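Local coordinates for protein BAT-2 beta-lactamase (Bacillus atrophaeus, PDB 6W5G) that hydrolyses the beta-lactam ring of antibiotics as a class D beta-lactamase, probably through a covalent acyl-enzyme, at residues 104-108 with 109-113; 143-146 with 147-150. All coordinates share one frame; numbering follows the deposited sequence.

Interaction 1: 104-108 with 109-113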
loop_
_atom_site.group_PDB
_atom_site.type_symbol
_atom_site.label_atom_id
_atom_site.label_comp_id
_atom_site.label_asym_id
_atom_site.label_seq_id
_atom_site.Cartn_x
_atom_site.Cartn_y
_atom_site.Cartn_z
ATOM N N THR A 104 -10.935 -3.906 24.073
ATOM C CA THR A 104 -10.241 -5.185 24.032
ATOM C C THR A 104 -8.767 -4.945 23.754
ATOM O O THR A 104 -8.413 -4.274 22.778
ATOM C CB THR A 104 -10.822 -6.065 22.926
ATOM O OG1 THR A 104 -12.198 -6.334 23.208
ATOM C CG2 THR A 104 -10.056 -7.379 22.843
ATOM N N GLU A 105 -7.906 -5.494 24.607
ATOM C CA GLU A 105 -6.473 -5.365 24.386
ATOM C C GLU A 105 -6.057 -6.289 23.251
ATOM O O GLU A 105 -6.255 -7.507 23.325
ATOM C CB GLU A 105 -5.700 -5.693 25.662
ATOM C CG GLU A 105 -4.196 -5.505 25.485
ATOM C CD GLU A 105 -3.388 -5.908 26.702
ATOM O OE1 GLU A 105 -2.428 -6.689 26.543
ATOM O OE2 GLU A 105 -3.693 -5.428 27.813
ATOM N N ARG A 106 -5.495 -5.712 22.199
ATOM C CA ARG A 106 -5.002 -6.470 21.064
ATOM C C ARG A 106 -3.476 -6.474 21.083
ATOM O O ARG A 106 -2.845 -5.864 21.954
ATOM C CB ARG A 106 -5.620 -5.953 19.763
ATOM C CG ARG A 106 -7.134 -6.197 19.702
ATOM C CD ARG A 106 -7.769 -5.685 18.418
ATOM N NE ARG A 106 -9.183 -6.039 18.359
ATOM C CZ ARG A 106 -10.145 -5.367 18.986
ATOM N NH1 ARG A 106 -11.404 -5.768 18.894
ATOM N NH2 ARG A 106 -9.849 -4.284 19.693
ATOM N N GLU A 107 -2.892 -7.147 20.085
ATOM C CA GLU A 107 -1.481 -7.523 20.150
ATOM C C GLU A 107 -0.548 -6.319 20.148
ATOM O O GLU A 107 0.527 -6.370 20.761
ATOM C CB GLU A 107 -1.135 -8.458 18.991
ATOM C CG GLU A 107 -0.140 -9.545 19.347
ATOM C CD GLU A 107 0.259 -10.376 18.145
ATOM O OE1 GLU A 107 -0.640 -10.925 17.473
ATOM O OE2 GLU A 107 1.472 -10.476 17.869
ATOM N N PHE A 108 -0.918 -5.238 19.465
ATOM C CA PHE A 108 -0.051 -4.074 19.327
ATOM C C PHE A 108 -0.601 -2.907 20.128
ATOM O O PHE A 108 -1.789 -2.577 20.022
ATOM C CB PHE A 108 0.114 -3.675 17.859
ATOM C CG PHE A 108 0.821 -4.708 17.037
ATOM C CD1 PHE A 108 2.202 -4.811 17.067
ATOM C CD2 PHE A 108 0.105 -5.583 16.245
ATOM C CE1 PHE A 108 2.859 -5.768 16.313
ATOM C CE2 PHE A 108 0.753 -6.548 15.487
ATOM C CZ PHE A 108 2.133 -6.638 15.523
ATOM N N GLU A 109 0.274 -2.277 20.918
ATOM C CA GLU A 109 -0.167 -1.198 21.794
ATOM C C GLU A 109 -0.837 -0.080 21.003
ATOM O O GLU A 109 -1.838 0.494 21.452
ATOM C CB GLU A 109 1.021 -0.669 22.594
ATOM C CG GLU A 109 0.672 0.444 23.565
ATOM C CD GLU A 109 1.897 1.033 24.246
ATOM O OE1 GLU A 109 3.034 0.691 23.848
ATOM O OE2 GLU A 109 1.722 1.853 25.171
ATOM N N SER A 110 -0.313 0.231 19.815
ATOM C CA SER A 110 -0.857 1.340 19.040
ATOM C C SER A 110 -2.298 1.092 18.624
ATOM O O SER A 110 -3.023 2.053 18.338
ATOM C CB SER A 110 0.001 1.600 17.805
ATOM O OG SER A 110 -0.016 0.481 16.942
ATOM N N TRP A 111 -2.727 -0.169 18.593
ATOM C CA TRP A 111 -4.094 -0.508 18.221
ATOM C C TRP A 111 -5.089 -0.279 19.350
ATOM O O TRP A 111 -6.298 -0.222 19.090
ATOM C CB TRP A 111 -4.159 -1.985 17.841
ATOM C CG TRP A 111 -3.459 -2.336 16.568
ATOM C CD1 TRP A 111 -2.752 -1.496 15.740
ATOM C CD2 TRP A 111 -3.410 -3.628 15.962
ATOM N NE1 TRP A 111 -2.275 -2.197 14.657
ATOM C CE2 TRP A 111 -2.659 -3.507 14.772
ATOM C CE3 TRP A 111 -3.922 -4.879 16.314
ATOM C CZ2 TRP A 111 -2.418 -4.589 13.928
ATOM C CZ3 TRP A 111 -3.675 -5.953 15.479
ATOM C CH2 TRP A 111 -2.929 -5.800 14.302
ATOM N N ASN A 112 -4.615 -0.146 20.588
ATOM C CA ASN A 112 -5.492 -0.130 21.763
ATOM C C ASN A 112 -5.869 1.295 22.178
ATOM O O ASN A 112 -5.619 1.735 23.301
ATOM C CB ASN A 112 -4.845 -0.892 22.914
ATOM C CG ASN A 112 -4.564 -2.344 22.558
ATOM O OD1 ASN A 112 -5.352 -2.982 21.856
ATOM N ND2 ASN A 112 -3.448 -2.875 23.046
ATOM N N ARG A 113 -6.503 2.002 21.246
ATOM C CA ARG A 113 -6.984 3.361 21.465
ATOM C C ARG A 113 -7.938 3.716 20.331
ATOM O O ARG A 113 -8.015 3.013 19.320
ATOM C CB ARG A 113 -5.832 4.367 21.544
ATOM C CG ARG A 113 -4.980 4.475 20.281
ATOM C CD ARG A 113 -3.944 5.598 20.442
ATOM N NE ARG A 113 -3.143 5.814 19.241
ATOM C CZ ARG A 113 -1.846 5.522 19.143
ATOM N NH1 ARG A 113 -1.196 4.999 20.176
ATOM N NH2 ARG A 113 -1.197 5.756 18.010
HETATM O O HOH W 1 -7.351 -2.817 19.858
#
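In the surface loop joining the two short strands 98-99 and 115-116, a 3-10 turn at 109-111 folds the chain back, so that Asn112 meets Arg106 and Trp111 meets Phe108. Asparagine suits its place because its amide can imitate a peptide group. OD1 of Asn112 accepts the backbone N of Arg106 at 2.8 Å in a nearly straight bond (169° at the hydrogen), while its ND2 donates to Arg106 O at 3.2 Å, close to its own amide plane. These two bonds fix the rotation of the amide. Water 1 accepts from Arg106 NH2 and lies 2.8 Å from Asn112 OD1; the arginine's NH1 makes a salt bridge with Asp102.

The second half of the contact is aromatic. With CG beside the backbone N (chi1 -65°), Phe108 turns its edge onto the indole face of Trp111, a T-shaped stack with planes 62° apart. The indole suits its place by offering a broad face while NE1 still donates to Asp123 O; packed on Val125 and Ile126, it ties the loop to the probable Ser-x-Val motif (here Ser-Val-Ile). Trp111 N donates to Phe108 O at 3.0 Å, and Phe108 CD2 comes 3.6 Å from Trp111 CZ2.

Interaction 2: 143-146 with 147-150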
loop_
_atom_site.group_PDB
_atom_site.type_symbol
_atom_site.label_atom_id
_atom_site.label_comp_id
_atom_site.label_asym_id
_atom_site.label_seq_id
_atom_site.Cartn_x
_atom_site.Cartn_y
_atom_site.Cartn_z
ATOM N N ASP A 143 -18.369 -5.104 -6.228
ATOM C CA ASP A 143 -18.557 -4.206 -7.365
ATOM C C ASP A 143 -17.340 -3.306 -7.550
ATOM O O ASP A 143 -16.822 -3.162 -8.665
ATOM C CB ASP A 143 -19.837 -3.382 -7.173
ATOM C CG ASP A 143 -20.080 -2.376 -8.303
ATOM O OD1 ASP A 143 -19.881 -2.724 -9.483
ATOM O OD2 ASP A 143 -20.511 -1.238 -8.010
ATOM N N TRP A 144 -16.842 -2.722 -6.457
ATOM C CA TRP A 144 -15.727 -1.790 -6.579
ATOM C C TRP A 144 -14.429 -2.493 -6.963
ATOM O O TRP A 144 -13.663 -1.968 -7.780
ATOM C CB TRP A 144 -15.580 -0.967 -5.299
ATOM C CG TRP A 144 -16.464 0.240 -5.323
ATOM C CD1 TRP A 144 -17.650 0.415 -4.654
ATOM C CD2 TRP A 144 -16.256 1.433 -6.085
ATOM N NE1 TRP A 144 -18.179 1.646 -4.952
ATOM C CE2 TRP A 144 -17.341 2.293 -5.823
ATOM C CE3 TRP A 144 -15.254 1.859 -6.964
ATOM C CZ2 TRP A 144 -17.456 3.560 -6.410
ATOM C CZ3 TRP A 144 -15.371 3.123 -7.551
ATOM C CH2 TRP A 144 -16.462 3.956 -7.265
ATOM N N LEU A 145 -14.159 -3.678 -6.399
ATOM C CA LEU A 145 -12.927 -4.371 -6.768
ATOM C C LEU A 145 -12.974 -4.836 -8.215
ATOM O O LEU A 145 -11.934 -4.919 -8.873
ATOM C CB LEU A 145 -12.644 -5.548 -5.827
ATOM C CG LEU A 145 -12.303 -5.152 -4.381
ATOM C CD1 LEU A 145 -11.840 -6.348 -3.551
ATOM C CD2 LEU A 145 -11.263 -4.034 -4.322
ATOM N N HIS A 146 -14.163 -5.142 -8.724
ATOM C CA HIS A 146 -14.276 -5.454 -10.141
ATOM C C HIS A 146 -14.065 -4.204 -10.979
ATOM O O HIS A 146 -13.400 -4.249 -12.021
ATOM C CB HIS A 146 -15.647 -6.058 -10.438
ATOM C CG HIS A 146 -15.790 -6.559 -11.842
ATOM N ND1 HIS A 146 -15.003 -7.570 -12.352
ATOM C CD2 HIS A 146 -16.613 -6.180 -12.848
ATOM C CE1 HIS A 146 -15.342 -7.796 -13.609
ATOM N NE2 HIS A 146 -16.317 -6.966 -13.934
ATOM N N ARG A 147 -14.628 -3.080 -10.539
ATOM C CA ARG A 147 -14.519 -1.849 -11.306
ATOM C C ARG A 147 -13.069 -1.401 -11.437
ATOM O O ARG A 147 -12.661 -0.892 -12.490
ATOM C CB ARG A 147 -15.365 -0.770 -10.649
ATOM C CG ARG A 147 -15.627 0.387 -11.527
ATOM C CD ARG A 147 -16.756 1.197 -10.958
ATOM N NE ARG A 147 -16.917 2.425 -11.702
ATOM C CZ ARG A 147 -17.609 3.459 -11.248
ATOM N NH1 ARG A 147 -18.196 3.376 -10.064
ATOM N NH2 ARG A 147 -17.723 4.553 -11.980
ATOM N N ILE A 148 -12.265 -1.601 -10.389
ATOM C CA ILE A 148 -10.860 -1.216 -10.429
ATOM C C ILE A 148 -9.936 -2.377 -10.769
ATOM O O ILE A 148 -8.715 -2.191 -10.786
ATOM C CB ILE A 148 -10.409 -0.483 -9.147
ATOM C CG1 ILE A 148 -10.410 -1.432 -7.941
ATOM C CG2 ILE A 148 -11.306 0.729 -8.887
ATOM C CD1 ILE A 148 -9.647 -0.875 -6.725
ATOM N N SER A 149 -10.480 -3.557 -11.054
ATOM C CA SER A 149 -9.701 -4.730 -11.458
ATOM C C SER A 149 -8.548 -5.007 -10.490
ATOM O O SER A 149 -7.375 -5.032 -10.868
ATOM C CB SER A 149 -9.191 -4.588 -12.900
ATOM O OG SER A 149 -10.260 -4.401 -13.811
ATOM N N TYR A 150 -8.900 -5.227 -9.224
ATOM C CA TYR A 150 -7.902 -5.389 -8.163
ATOM C C TYR A 150 -7.578 -6.870 -7.980
ATOM O O TYR A 150 -8.289 -7.597 -7.281
ATOM C CB TYR A 150 -8.395 -4.763 -6.866
ATOM C CG TYR A 150 -7.324 -4.613 -5.801
ATOM C CD1 TYR A 150 -7.080 -5.634 -4.879
ATOM C CD2 TYR A 150 -6.557 -3.452 -5.712
ATOM C CE1 TYR A 150 -6.101 -5.501 -3.900
ATOM C CE2 TYR A 150 -5.580 -3.309 -4.733
ATOM C CZ TYR A 150 -5.355 -4.336 -3.832
ATOM O OH TYR A 150 -4.389 -4.209 -2.851
HETATM O O HOH W 2 -12.078 -6.514 -13.536
#
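Arg147 runs alongside Trp144 on the last turn of helix 138-147, which ends in a Schellman motif at Ser149. Its CB sits 3.4 Å from Asp143 O, the carbonyl that its own backbone N bonds in the regular helical way. CG is anti to the backbone N (chi1 -164°), and the chain stays extended to NE, so the aliphatic part travels beside the indole: CD approaches Trp144 CZ3 at 4.2 Å. At the tip, NH1 lies 3.3 Å from Trp144 CH2, the guanidinium and ring planes 27° apart. A long, flat-ended arginine suits this exposed flank, where it also touches Pro188; the carboxylate of Asp143, its OD2 5.6 Å from Arg147 NH1, is not in contact and may add a weak favourable field. Trp144 itself stacks on Phe189.

Beyond Arg147 the chain leaves the helix. Ser149 takes a positive phi of 51°, which swings Tyr150 N back to Leu145 O at 3.1 Å; Ser149 N makes a weaker bond to His146 O. Inward, Leu145 CD2 packs 3.9 Å from Tyr150 CB, and the tyrosine ring goes on to meet Phe78 and Phe178 edge-to-face. Serine suits the outer corner because its hydroxyl holds water 2, which donates to His146 O and accepts from Ser149 OG at 2.8 Å.

In the fold
Interaction 1 precedes interaction 2 along the chain, and both belong to the penicillin-binding-protein transpeptidase-like domain. Their centres are 31 Å apart, and their nearest atoms about 17 Å, so they do not touch. Interaction 1 shapes the surface loop between strands 98-99 and 115-116 and borders helix 126-136 through Trp127 and Ile126. Interaction 2 ends helix 138-147, the next helix, and packs against helices 81-88 and 172-184. Neither uses a strand of the six-stranded antiparallel sheet. Each lies beside a different part of the probable active site: interaction 2 reaches Phe78, just before Lys79, carboxylated in this structure, while interaction 1 touches Val125, probably within the Ser-x-Val motif.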